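Local coordinates for hypothetical protein (Vibrio cholerae, PDB 1XPJ) that is of unknown function but is probably a hydrolase of the haloacid dehalogenase-like superfamily, possibly connected with capsular polysaccharide biosynthesis, at residues A[9-14]-A[27-32]; A[15-18]-A[22-25]; A[47-52]-A[67-72]; A[52-57]-A[62-67]; A[85-90]-A[94-99]. All blocks are in the same frame, centred on the assembly; numbering follows the deposited sequence. Where two conformers were deposited one is given.

In the fold
Along the chain, contact 2 nests inside the loop closed by contact 1, and contact 4 inside that closed by contact 3; contact 5 follows. Contacts 1, 3 and 5 begin just after or at the ends of strands 3-6, 42-47 and 82-85, the neighbouring parallel strands of the central sheet, where the catalytic residues of haloacid dehalogenase-like enzymes normally gather. Contacts 3 and 4 share helix 66-75, their centres about 7 Å apart, whereas the centres of contacts 1 and 4 are about 22 Å apart. The salt bridge from Asp-9 to Arg-49 joins contacts 1 and 3. Contacts 1 and 5 both touch the second subunit, and the salt bridge from Lys-87 to Asp-98 of that subunit suggests that the presumed active site may be completed between chains.

Contact 1 of 5, residues A[9-14]-A[27-32]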
# COMPACT_ATOMS: atom_id res chain seq x y z
N ASP A 9 -15.93 7.80 -8.35
CA ASP A 9 -17.37 7.82 -8.13
C ASP A 9 -17.84 9.18 -7.59
O ASP A 9 -17.43 9.60 -6.50
CB ASP A 9 -17.79 6.70 -7.16
CG ASP A 9 -17.47 5.31 -7.70
OD1 ASP A 9 -17.96 4.94 -8.77
OD2 ASP A 9 -16.73 4.49 -7.11
N GLY A 10 -18.70 9.85 -8.34
CA GLY A 10 -19.20 11.15 -7.95
C GLY A 10 -18.41 12.30 -8.55
O GLY A 10 -18.89 13.44 -8.55
N THR A 11 -17.21 12.01 -9.05
CA THR A 11 -16.36 13.03 -9.66
C THR A 11 -16.36 12.83 -11.15
O THR A 11 -16.65 13.76 -11.90
CB THR A 11 -14.92 12.93 -9.11
OG1 THR A 11 -14.90 13.42 -7.77
CG2 THR A 11 -13.96 13.88 -9.84
N LEU A 12 -16.02 11.62 -11.59
CA LEU A 12 -16.09 11.28 -13.00
C LEU A 12 -17.44 10.64 -13.36
O LEU A 12 -17.77 10.54 -14.54
CB LEU A 12 -14.92 10.37 -13.38
CG LEU A 12 -13.62 11.00 -13.89
CD1 LEU A 12 -13.48 12.46 -13.49
CD2 LEU A 12 -12.40 10.21 -13.43
N THR A 13 -18.21 10.24 -12.34
CA THR A 13 -19.51 9.59 -12.54
C THR A 13 -20.65 10.35 -11.85
O THR A 13 -20.42 11.07 -10.87
CB THR A 13 -19.51 8.08 -12.08
OG1 THR A 13 -19.81 7.98 -10.68
CG2 THR A 13 -18.13 7.41 -12.20
N GLN A 14 -21.87 10.18 -12.37
CA GLN A 14 -23.05 10.80 -11.80
C GLN A 14 -23.62 9.96 -10.66
O GLN A 14 -24.64 10.33 -10.05
CB GLN A 14 -24.12 10.98 -12.88
CG GLN A 14 -23.73 11.97 -13.96
CD GLN A 14 -24.80 12.18 -15.01
OE1 GLN A 14 -25.98 11.93 -14.77
NE2 GLN A 14 -24.38 12.64 -16.18
N LEU A 27 -19.71 14.48 -18.02
CA LEU A 27 -19.04 14.92 -19.25
C LEU A 27 -18.25 16.22 -19.15
O LEU A 27 -17.17 16.35 -19.73
CB LEU A 27 -20.04 15.01 -20.41
CG LEU A 27 -20.71 13.72 -20.91
CD1 LEU A 27 -21.93 14.07 -21.79
CD2 LEU A 27 -19.74 12.77 -21.64
N ASP A 28 -18.79 17.20 -18.44
CA ASP A 28 -18.07 18.46 -18.23
C ASP A 28 -16.75 18.23 -17.46
O ASP A 28 -15.71 18.80 -17.81
CB ASP A 28 -18.96 19.51 -17.55
CG ASP A 28 -19.54 19.04 -16.22
OD1 ASP A 28 -19.45 17.84 -15.89
OD2 ASP A 28 -20.11 19.81 -15.42
N VAL A 29 -16.79 17.38 -16.43
CA VAL A 29 -15.60 17.10 -15.61
C VAL A 29 -14.52 16.39 -16.43
O VAL A 29 -13.36 16.80 -16.40
CB VAL A 29 -15.93 16.26 -14.33
CG1 VAL A 29 -14.65 15.75 -13.68
CG2 VAL A 29 -16.76 17.08 -13.32
N ILE A 30 -14.92 15.35 -17.16
CA ILE A 30 -14.00 14.61 -18.04
C ILE A 30 -13.37 15.50 -19.12
O ILE A 30 -12.16 15.43 -19.38
CB ILE A 30 -14.70 13.39 -18.68
CG1 ILE A 30 -15.25 12.45 -17.60
CG2 ILE A 30 -13.73 12.64 -19.59
CD1 ILE A 30 -16.01 11.26 -18.18
N GLU A 31 -14.19 16.34 -19.75
CA GLU A 31 -13.69 17.28 -20.76
C GLU A 31 -12.62 18.22 -20.17
O GLU A 31 -11.61 18.53 -20.82
CB GLU A 31 -14.85 18.07 -21.39
CG GLU A 31 -14.46 18.98 -22.56
CD GLU A 31 -13.91 18.23 -23.78
OE1 GLU A 31 -14.28 17.05 -23.99
OE2 GLU A 31 -13.10 18.82 -24.53
N GLN A 32 -12.84 18.64 -18.93
CA GLN A 32 -11.85 19.46 -18.26
C GLN A 32 -10.53 18.68 -18.01
O GLN A 32 -9.45 19.24 -18.13
CB GLN A 32 -12.41 20.09 -16.99
CG GLN A 32 -11.55 21.22 -16.42
CD GLN A 32 -11.77 22.56 -17.10
OE1 GLN A 32 -11.62 22.69 -18.31
NE2 GLN A 32 -12.13 23.57 -16.32
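Leu-12 and Ile-30 bring their CA atoms to 6.4 Å, the closest backbone approach between the irregular loop 9-14 and the first turns of helix 27-38. The loop carries Asp-9 and Thr-11, which with Asp-7 fit the DxDx(T/V) pattern of haloacid dehalogenase-like enzymes, so the helix packs against what is probably a catalytic loop. No hydrogen bond joins the two segments; the contact is buried and chiefly apolar. Val-29 points at the loop and sets its branched end around the carbonyl oxygen of Thr-11: CG1 lies 3.3 Å from Thr-11 O, and Val-29 CG2 stands 3.6 Å from that same oxygen. With CG1 anti to the backbone N (chi1 168°), this methyl is also the one turned to Leu-12. The Leu-12 side chain crosses that of Val-29 at about a right angle, although Leu-12 has two conformers and the closeness of its CD1 is doubtful. Ile-30 adds its extended branch, whose CD1 reaches to 4.1 Å from Leu-12 O. Pro-104 of helix 104-109 touches both Thr-11 and Val-29, while Ile-97 of the second subunit packs on Thr-11. The turn within the loop is pinned locally: Gly-10 has a positive phi of 94°, and its N donates to Thr-13 OG1 at 3.2 Å with an N-H...O angle of 161°.

Contact 2 of 5, residues A[15-18]-A[22-25]; sequences ANTS and NVLP
Asn-16 grips Leu-24 through its amide: the backbone N of Leu-24 donates to Asn-16 OD1 at 3.0 Å with a nearly straight N-H...O angle of 164°. The donor lies in the amide carbonyl plane on a lone pair, its C=O...N angle being 131°. CG of Asn-16 sits between the backbone N and the carbonyl carbon (chi1 56°), which folds the amide across toward residues 22-25. This is the tight part of the contact. OD1 of Asn-16 also lies 3.3 Å from Val-23 CG2, and the methyl CG2 of Thr-17 rests 3.8 Å from Val-23 CA. Val-23 is buried, and its carbonyl oxygen is bound by Trp-72 NE1. Both segments belong to the long connection between strand 3-6 and helix 27-38; its position directly after the DxDx(T/V) pattern is consistent with the squiggle-and-flap region of haloacid dehalogenase-like folds. A backbone bond between Gln-14 and Leu-24 continues the pairing of its two arms. The other side is looser and watery. The Asn-16 amide crosses the Leu-24 side chain at about a right angle, ND2 lying 3.6 Å from Leu-24 CG, and Asn-16 ND2 donates to a water at 2.9 Å; that water in turn donates to Asn-22 O at 2.7 Å, so the amide reaches this exposed residue only through solvent. The Asn-22 side chain makes its own bond to Asp-19, using ND2.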
# COMPACT_ATOMS: atom_id res chain seq x y z
N ALA A 15 -22.98 8.82 -10.39
CA ALA A 15 -23.39 7.91 -9.33
C ALA A 15 -24.89 7.59 -9.34
O ALA A 15 -25.51 7.53 -8.29
CB ALA A 15 -22.97 8.47 -7.95
N ASN A 16 -25.46 7.39 -10.51
CA ASN A 16 -26.90 7.15 -10.65
C ASN A 16 -27.30 5.69 -10.43
O ASN A 16 -28.49 5.40 -10.25
CB ASN A 16 -27.39 7.62 -12.03
CG ASN A 16 -26.62 6.96 -13.17
OD1 ASN A 16 -25.38 7.06 -13.24
ND2 ASN A 16 -27.33 6.27 -14.05
N THR A 17 -26.33 4.79 -10.44
CA THR A 17 -26.62 3.36 -10.36
C THR A 17 -25.51 2.56 -9.66
O THR A 17 -24.34 2.98 -9.64
CB THR A 17 -26.93 2.77 -11.78
OG1 THR A 17 -27.36 1.40 -11.66
CG2 THR A 17 -25.67 2.68 -12.65
N SER A 18 -25.90 1.42 -9.07
CA SER A 18 -24.94 0.55 -8.37
C SER A 18 -24.11 -0.27 -9.35
O SER A 18 -23.00 -0.70 -9.03
CB SER A 18 -25.63 -0.37 -7.33
OG SER A 18 -27.04 -0.48 -7.54
N ASN A 22 -22.26 0.40 -16.05
CA ASN A 22 -23.21 1.22 -16.77
C ASN A 22 -23.52 2.58 -16.15
O ASN A 22 -24.49 3.24 -16.50
CB ASN A 22 -24.48 0.36 -16.89
CG ASN A 22 -24.25 -0.72 -17.92
OD1 ASN A 22 -24.05 -0.45 -19.11
ND2 ASN A 22 -24.26 -1.98 -17.45
N VAL A 23 -22.61 2.96 -15.24
CA VAL A 23 -22.88 4.31 -14.66
C VAL A 23 -22.62 5.50 -15.65
O VAL A 23 -21.78 5.49 -16.55
CB VAL A 23 -22.08 4.34 -13.34
CG1 VAL A 23 -20.65 4.74 -13.56
CG2 VAL A 23 -22.71 5.26 -12.32
N LEU A 24 -23.46 6.57 -15.55
CA LEU A 24 -23.32 7.71 -16.45
C LEU A 24 -22.13 8.61 -16.05
O LEU A 24 -21.84 8.77 -14.89
CB LEU A 24 -24.58 8.55 -16.40
CG LEU A 24 -25.84 7.88 -16.96
CD1 LEU A 24 -27.11 8.73 -16.81
CD2 LEU A 24 -25.71 7.58 -18.46
N PRO A 25 -21.48 8.98 -17.17
CA PRO A 25 -20.38 9.97 -17.12
C PRO A 25 -20.83 11.43 -16.80
O PRO A 25 -21.85 11.90 -17.29
CB PRO A 25 -19.69 9.93 -18.48
CG PRO A 25 -20.75 9.40 -19.45
CD PRO A 25 -21.69 8.57 -18.55
O HOH W 1 -26.82 4.50 -16.32

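Contact 3 of 5, residues A[47-52]-A[67-72]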
# COMPACT_ATOMS: atom_id res chain seq x y z
N THR A 47 -9.20 5.78 -6.13
CA THR A 47 -10.57 5.46 -5.73
C THR A 47 -10.66 4.50 -4.57
O THR A 47 -9.85 3.57 -4.46
CB THR A 47 -11.39 4.91 -6.93
OG1 THR A 47 -12.66 4.42 -6.48
CG2 THR A 47 -10.70 3.67 -7.52
N ALA A 48 -11.65 4.72 -3.70
CA ALA A 48 -12.01 3.81 -2.61
C ALA A 48 -13.04 2.73 -3.02
O ALA A 48 -13.53 1.98 -2.16
CB ALA A 48 -12.53 4.60 -1.42
N ARG A 49 -13.38 2.67 -4.31
CA ARG A 49 -14.42 1.75 -4.80
C ARG A 49 -14.20 0.31 -4.34
O ARG A 49 -13.10 -0.21 -4.49
CB ARG A 49 -14.52 1.77 -6.33
CG ARG A 49 -15.66 0.90 -6.85
CD ARG A 49 -15.75 0.82 -8.36
NE ARG A 49 -16.22 2.06 -8.97
CZ ARG A 49 -16.33 2.25 -10.29
NH1 ARG A 49 -16.00 1.28 -11.13
NH2 ARG A 49 -16.76 3.41 -10.75
N ASN A 50 -15.25 -0.29 -3.80
CA ASN A 50 -15.23 -1.66 -3.27
C ASN A 50 -14.41 -1.91 -1.99
O ASN A 50 -14.23 -3.07 -1.58
CB ASN A 50 -14.92 -2.69 -4.37
CG ASN A 50 -16.07 -2.89 -5.34
OD1 ASN A 50 -17.21 -2.50 -5.08
ND2 ASN A 50 -15.78 -3.53 -6.45
N MET A 51 -13.92 -0.84 -1.37
CA MET A 51 -13.29 -0.93 -0.06
C MET A 51 -14.31 -1.35 1.00
O MET A 51 -14.01 -2.13 1.89
CB MET A 51 -12.59 0.34 0.40
CG MET A 51 -11.31 0.64 -0.39
SD MET A 51 -9.88 0.34 0.65
CE MET A 51 -9.41 -1.26 0.00
N ARG A 52 -15.54 -0.86 0.88
CA ARG A 52 -16.61 -1.26 1.80
C ARG A 52 -16.93 -2.74 1.58
O ARG A 52 -16.75 -3.55 2.50
CB ARG A 52 -17.86 -0.39 1.63
CG ARG A 52 -18.77 -0.42 2.83
CD ARG A 52 -20.16 -0.97 2.56
NE ARG A 52 -21.11 0.07 2.21
CZ ARG A 52 -22.39 0.08 2.58
NH1 ARG A 52 -22.89 -0.92 3.32
NH2 ARG A 52 -23.18 1.08 2.20
N PRO A 67 -10.67 -4.33 -13.35
CA PRO A 67 -11.13 -4.53 -14.74
C PRO A 67 -12.29 -3.61 -15.15
O PRO A 67 -12.20 -3.01 -16.21
CB PRO A 67 -11.56 -6.00 -14.78
CG PRO A 67 -10.71 -6.65 -13.73
CD PRO A 67 -10.56 -5.62 -12.63
N ILE A 68 -13.32 -3.50 -14.32
CA ILE A 68 -14.50 -2.69 -14.64
C ILE A 68 -14.21 -1.20 -14.66
O ILE A 68 -14.80 -0.47 -15.46
CB ILE A 68 -15.68 -3.01 -13.68
CG1 ILE A 68 -16.38 -4.28 -14.17
CG2 ILE A 68 -16.70 -1.87 -13.60
CD1 ILE A 68 -17.15 -5.00 -13.08
N ILE A 69 -13.28 -0.75 -13.81
CA ILE A 69 -12.83 0.64 -13.85
C ILE A 69 -12.17 0.97 -15.19
O ILE A 69 -12.54 1.94 -15.85
CB ILE A 69 -11.87 0.94 -12.69
CG1 ILE A 69 -12.60 0.88 -11.34
CG2 ILE A 69 -11.13 2.29 -12.90
CD1 ILE A 69 -11.65 0.87 -10.15
N THR A 70 -11.19 0.16 -15.59
CA THR A 70 -10.44 0.46 -16.80
C THR A 70 -11.35 0.41 -18.02
O THR A 70 -11.36 1.33 -18.83
CB THR A 70 -9.23 -0.49 -16.95
OG1 THR A 70 -9.67 -1.78 -17.38
CG2 THR A 70 -8.56 -0.73 -15.60
N GLU A 71 -12.13 -0.66 -18.13
CA GLU A 71 -13.13 -0.79 -19.18
C GLU A 71 -14.01 0.47 -19.28
O GLU A 71 -14.20 0.98 -20.31
CB GLU A 71 -13.99 -2.05 -18.93
CG GLU A 71 -15.03 -2.27 -20.02
CD GLU A 71 -16.02 -3.37 -19.67
OE1 GLU A 71 -16.90 -3.13 -18.81
OE2 GLU A 71 -15.91 -4.46 -20.27
N TRP A 72 -14.51 0.95 -18.14
CA TRP A 72 -15.36 2.14 -18.10
C TRP A 72 -14.62 3.40 -18.52
O TRP A 72 -15.13 4.20 -19.32
CB TRP A 72 -15.98 2.31 -16.71
CG TRP A 72 -17.03 3.36 -16.65
CD1 TRP A 72 -18.38 3.19 -16.81
CD2 TRP A 72 -16.83 4.77 -16.41
NE1 TRP A 72 -19.04 4.40 -16.67
CE2 TRP A 72 -18.11 5.38 -16.42
CE3 TRP A 72 -15.70 5.57 -16.16
CZ2 TRP A 72 -18.28 6.76 -16.20
CZ3 TRP A 72 -15.88 6.94 -15.94
CH2 TRP A 72 -17.16 7.52 -15.96
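Thr-47 at the C-terminal end of strand 42-47, the place where haloacid dehalogenase-like enzymes usually carry their motif II threonine or serine, and Arg-49 in the loop just after it both rest on Ile-69 of helix 66-75. Thr-47 meets it tip to tip, its CG2 lying 4.0 Å from Ile-69 CD1. That methyl is available because OG1 is anti to the backbone N (chi1 171°) and turns back to the loop, where it accepts from Arg-49 N at 2.9 Å, forming an ST turn. A type II beta turn from Ala-48 to Met-51 overlaps it. Arg-49 has two conformers; in the one described, its chain starts extended and bends at chi3 (-72°). It slides past Ile-69 in the opposite direction and places NH1 3.4 Å from Ile-69 CG1, an oblique approach to the guanidinium. NE and NH2 are hydrogen-bonded elsewhere, NH2 in a salt bridge with Asp-9 OD1, and Tyr-20 adds a cation-pi contact. The isoleucines thus supply an apolar wall beside an arginine that faces the DxDx(T/V) loop. Ile-68 crosses the arginine at about a right angle, with its CG2 4.1 Å from Arg-49 NH1.

Contact 4 of 5, residues A[52-57]-A[62-67]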
# COMPACT_ATOMS: atom_id res chain seq x y z
N ARG A 52 -15.54 -0.86 0.88
CA ARG A 52 -16.61 -1.26 1.80
C ARG A 52 -16.93 -2.74 1.58
O ARG A 52 -16.75 -3.55 2.50
CB ARG A 52 -17.86 -0.39 1.63
CG ARG A 52 -18.77 -0.42 2.83
CD ARG A 52 -20.16 -0.97 2.56
NE ARG A 52 -21.11 0.07 2.21
CZ ARG A 52 -22.39 0.08 2.58
NH1 ARG A 52 -22.89 -0.92 3.32
NH2 ARG A 52 -23.18 1.08 2.20
N THR A 53 -17.36 -3.09 0.37
CA THR A 53 -17.66 -4.47 -0.03
C THR A 53 -16.63 -5.51 0.38
O THR A 53 -16.98 -6.56 0.91
CB THR A 53 -17.89 -4.54 -1.56
OG1 THR A 53 -19.12 -3.87 -1.87
CG2 THR A 53 -18.14 -6.00 -2.03
N TYR A 54 -15.36 -5.24 0.11
CA TYR A 54 -14.33 -6.25 0.40
C TYR A 54 -13.63 -6.03 1.74
O TYR A 54 -12.67 -6.72 2.05
CB TYR A 54 -13.35 -6.40 -0.78
CG TYR A 54 -14.06 -6.90 -2.02
CD1 TYR A 54 -14.77 -8.12 -2.01
CD2 TYR A 54 -14.06 -6.16 -3.20
CE1 TYR A 54 -15.44 -8.58 -3.15
CE2 TYR A 54 -14.73 -6.61 -4.34
CZ TYR A 54 -15.42 -7.82 -4.31
OH TYR A 54 -16.08 -8.26 -5.43
N GLU A 55 -14.15 -5.09 2.54
CA GLU A 55 -13.62 -4.78 3.87
C GLU A 55 -12.12 -4.45 3.84
O GLU A 55 -11.35 -4.90 4.70
CB GLU A 55 -13.87 -5.94 4.86
CG GLU A 55 -15.29 -6.50 4.85
CD GLU A 55 -15.52 -7.45 6.01
OE1 GLU A 55 -15.96 -6.97 7.06
OE2 GLU A 55 -15.24 -8.66 5.86
N GLY A 56 -11.72 -3.66 2.86
CA GLY A 56 -10.33 -3.22 2.77
C GLY A 56 -9.36 -4.15 2.03
O GLY A 56 -8.17 -3.83 1.88
N ASN A 57 -9.86 -5.29 1.57
CA ASN A 57 -9.06 -6.26 0.86
C ASN A 57 -8.74 -5.83 -0.59
O ASN A 57 -9.52 -6.12 -1.51
CB ASN A 57 -9.76 -7.63 0.87
CG ASN A 57 -8.81 -8.79 0.62
OD1 ASN A 57 -7.73 -8.62 0.04
ND2 ASN A 57 -9.20 -9.97 1.07
N ASN A 62 -8.30 -5.81 -6.62
CA ASN A 62 -7.48 -6.04 -7.82
C ASN A 62 -8.13 -7.00 -8.83
O ASN A 62 -7.91 -6.88 -10.04
CB ASN A 62 -6.08 -6.57 -7.43
CG ASN A 62 -5.16 -5.48 -6.87
OD1 ASN A 62 -5.44 -4.29 -6.98
ND2 ASN A 62 -4.05 -5.90 -6.26
N ILE A 63 -8.95 -7.93 -8.33
CA ILE A 63 -9.57 -8.96 -9.19
C ILE A 63 -10.89 -8.49 -9.74
O ILE A 63 -11.16 -8.60 -10.93
CB ILE A 63 -9.80 -10.31 -8.43
CG1 ILE A 63 -8.50 -10.94 -7.95
CG2 ILE A 63 -10.56 -11.31 -9.32
CD1 ILE A 63 -8.73 -12.12 -7.01
N HIS A 64 -11.74 -7.99 -8.85
CA HIS A 64 -13.14 -7.76 -9.21
C HIS A 64 -13.44 -6.33 -9.62
O HIS A 64 -14.37 -6.10 -10.39
CB HIS A 64 -14.03 -8.16 -8.04
CG HIS A 64 -14.00 -9.63 -7.74
ND1 HIS A 64 -13.58 -10.14 -6.53
CD2 HIS A 64 -14.33 -10.70 -8.51
CE1 HIS A 64 -13.67 -11.46 -6.55
NE2 HIS A 64 -14.11 -11.83 -7.74
N THR A 65 -12.67 -5.38 -9.10
CA THR A 65 -12.95 -3.95 -9.27
C THR A 65 -12.16 -3.29 -10.40
O THR A 65 -12.73 -2.55 -11.20
CB THR A 65 -12.68 -3.21 -7.96
OG1 THR A 65 -13.27 -3.94 -6.88
CG2 THR A 65 -13.39 -1.89 -7.95
N LEU A 66 -10.86 -3.56 -10.46
CA LEU A 66 -9.97 -2.91 -11.44
C LEU A 66 -10.38 -3.11 -12.90
O LEU A 66 -10.44 -2.11 -13.62
CB LEU A 66 -8.49 -3.26 -11.23
CG LEU A 66 -7.59 -2.15 -10.66
CD1 LEU A 66 -6.18 -2.72 -10.36
CD2 LEU A 66 -7.48 -0.89 -11.57
N PRO A 67 -10.67 -4.33 -13.35
CA PRO A 67 -11.13 -4.53 -14.74
C PRO A 67 -12.29 -3.61 -15.15
O PRO A 67 -12.20 -3.01 -16.21
CB PRO A 67 -11.56 -6.00 -14.78
CG PRO A 67 -10.71 -6.65 -13.73
CD PRO A 67 -10.56 -5.62 -12.63
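The rings of Tyr-54 and His-64 lie near parallel, 26° between planes, yet are slid so far apart that they barely overlap, with centroids separated by 5.5 Å. What meets the histidine is therefore the phenol end: Tyr-54 OH stands 3.3 Å from His-64 CB and at an equal 3.3 Å from ND1 of that ring, approaching it obliquely. The two side chains cross at about a right angle. Each ring also carries a sequence neighbour over one face, Thr-53 CG2 over the centre of the tyrosine and Ile-63 CG2 over that of the histidine, both 3.8 Å above the plane. Both residues belong to the beta-alpha-beta crossover from strand 42-47 to strand 82-85, Tyr-54 before helix 58-64 and His-64 near its far end. Two overlapping turns, type I from Arg-52 to Glu-55 and type I' from Tyr-54 to Asn-57, lead the chain to Asn-57, the N-cap of helix 58-64; Glu-55 and Gly-56 both have positive phi, as the second turn requires. Asn-57 ND2 also bonds to Glu-82 of the third subunit. At the tyrosine's edge, near the ring plane, Thr-65 OG1 lies 4.0 Å from Tyr-54 CE2, while its hydrogen-bond partner is Asn-50 ND2.

Contact 5 of 5, residues A[85-90]-A[94-99]; sequences VGKPWC and GFYIDD
Lys-87 reaches Tyr-96 along an extended side chain that can be followed atom by atom, in one of the two conformers modelled. Its CB packs against the backbone of Thr-47. With CG anti to the backbone N (chi1 -162°), the chain then runs out to the tyrosine: Lys-87 CD comes to 3.7 Å from Tyr-96 OH, and CE to 3.5 Å from CE1 of the ring. NZ ends over one face, offset toward the rim, 4.2 Å from the ring centroid and 22° off the normal, a cation-pi contact. The ammonium has a stronger partner in Asp-98 OD2 of the second subunit, a salt bridge, whereas its ion pair with Asp-7 is long and weak. The ring that carries this lysine is fixed at its far end, since Tyr-96 OH donates to Pro-88 O at 2.6 Å, nearly along the C=O axis (166°). Beyond the other side of the ring plane lies the sulfur of Cys-90, also modelled twice; SG sits obliquely, 4.6 Å from the Tyr-96 centroid, and binds a mercury ion together with Gly-91 O. Near the loop's return, Gly-94 CA makes a CA-H...O contact of 3.2 Å with Cys-90 O. Strand 95-97 pairs in parallel with a strand of the second subunit, carrying the sheet across the interface. A lysine just after the third strand, with acidic residues following a later strand, is consistent with motifs III and IV of a haloacid dehalogenase-like site, here apparently assembled between two chains.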
# COMPACT_ATOMS: atom_id res chain seq x y z
N VAL A 85 -6.00 2.03 -6.49
CA VAL A 85 -7.16 1.57 -5.73
C VAL A 85 -6.72 1.53 -4.27
O VAL A 85 -5.55 1.76 -3.99
CB VAL A 85 -7.67 0.20 -6.20
CG1 VAL A 85 -8.41 0.33 -7.50
CG2 VAL A 85 -6.51 -0.82 -6.34
N GLY A 86 -7.66 1.28 -3.35
CA GLY A 86 -7.31 1.15 -1.94
C GLY A 86 -7.26 2.47 -1.18
O GLY A 86 -6.72 2.54 -0.07
N LYS A 87 -7.83 3.51 -1.76
CA LYS A 87 -8.02 4.79 -1.07
C LYS A 87 -8.85 4.52 0.19
O LYS A 87 -9.79 3.71 0.14
CB LYS A 87 -8.80 5.74 -1.99
CG LYS A 87 -8.71 7.21 -1.62
CD LYS A 87 -9.90 7.98 -2.19
CE LYS A 87 -9.78 9.46 -1.93
NZ LYS A 87 -10.70 10.22 -2.82
N PRO A 88 -8.51 5.18 1.29
CA PRO A 88 -9.30 5.09 2.53
C PRO A 88 -10.76 5.47 2.28
O PRO A 88 -11.02 6.51 1.67
CB PRO A 88 -8.64 6.13 3.44
CG PRO A 88 -7.27 6.30 2.91
CD PRO A 88 -7.35 6.07 1.44
N TRP A 89 -11.69 4.63 2.73
CA TRP A 89 -13.13 4.90 2.64
C TRP A 89 -13.58 5.70 3.85
O TRP A 89 -13.39 5.28 4.98
CB TRP A 89 -13.91 3.57 2.53
CG TRP A 89 -15.42 3.66 2.66
CD1 TRP A 89 -16.21 2.91 3.48
CD2 TRP A 89 -16.31 4.52 1.92
NE1 TRP A 89 -17.54 3.25 3.31
CE2 TRP A 89 -17.62 4.24 2.36
CE3 TRP A 89 -16.13 5.50 0.94
CZ2 TRP A 89 -18.74 4.91 1.86
CZ3 TRP A 89 -17.24 6.16 0.44
CH2 TRP A 89 -18.53 5.86 0.90
N CYS A 90 -14.18 6.87 3.60
CA CYS A 90 -14.68 7.74 4.66
C CYS A 90 -16.05 7.41 5.27
O CYS A 90 -16.45 8.06 6.22
CB CYS A 90 -14.69 9.21 4.22
SG CYS A 90 -15.65 9.55 2.74
N GLY A 94 -18.69 10.64 6.12
CA GLY A 94 -17.34 11.18 6.19
C GLY A 94 -16.96 12.11 5.05
O GLY A 94 -17.75 12.31 4.11
N PHE A 95 -15.75 12.67 5.12
CA PHE A 95 -15.22 13.50 4.03
C PHE A 95 -13.72 13.75 4.16
O PHE A 95 -13.09 13.44 5.19
CB PHE A 95 -16.00 14.82 3.86
CG PHE A 95 -16.10 15.69 5.12
CD1 PHE A 95 -15.16 16.69 5.38
CD2 PHE A 95 -17.14 15.53 6.01
CE1 PHE A 95 -15.25 17.49 6.54
CE2 PHE A 95 -17.25 16.32 7.16
CZ PHE A 95 -16.32 17.31 7.42
N TYR A 96 -13.15 14.31 3.10
CA TYR A 96 -11.73 14.58 3.05
C TYR A 96 -11.48 16.05 3.35
O TYR A 96 -12.29 16.89 2.96
CB TYR A 96 -11.18 14.16 1.70
CG TYR A 96 -11.43 12.69 1.42
CD1 TYR A 96 -10.43 11.74 1.63
CD2 TYR A 96 -12.69 12.25 0.96
CE1 TYR A 96 -10.66 10.38 1.38
CE2 TYR A 96 -12.93 10.89 0.71
CZ TYR A 96 -11.91 9.96 0.92
OH TYR A 96 -12.13 8.61 0.68
N ILE A 97 -10.41 16.33 4.09
CA ILE A 97 -9.96 17.72 4.32
C ILE A 97 -8.52 17.89 3.79
O ILE A 97 -7.61 17.13 4.16
CB ILE A 97 -10.01 18.11 5.83
CG1 ILE A 97 -11.40 17.84 6.42
CG2 ILE A 97 -9.58 19.57 6.02
CD1 ILE A 97 -11.42 17.77 7.92
N ASP A 98 -8.34 18.91 2.94
CA ASP A 98 -7.11 19.10 2.18
C ASP A 98 -7.01 20.54 1.66
O ASP A 98 -7.97 21.02 1.05
CB ASP A 98 -7.10 18.13 0.98
CG ASP A 98 -5.72 17.90 0.42
OD1 ASP A 98 -4.93 18.88 0.31
OD2 ASP A 98 -5.33 16.76 0.05
N ASP A 99 -5.87 21.20 1.87
CA ASP A 99 -5.68 22.57 1.38
C ASP A 99 -5.57 22.69 -0.15
O ASP A 99 -5.73 23.78 -0.69
CB ASP A 99 -4.53 23.30 2.09
CG ASP A 99 -3.14 22.80 1.68
OD1 ASP A 99 -3.02 21.68 1.17
OD2 ASP A 99 -2.10 23.47 1.84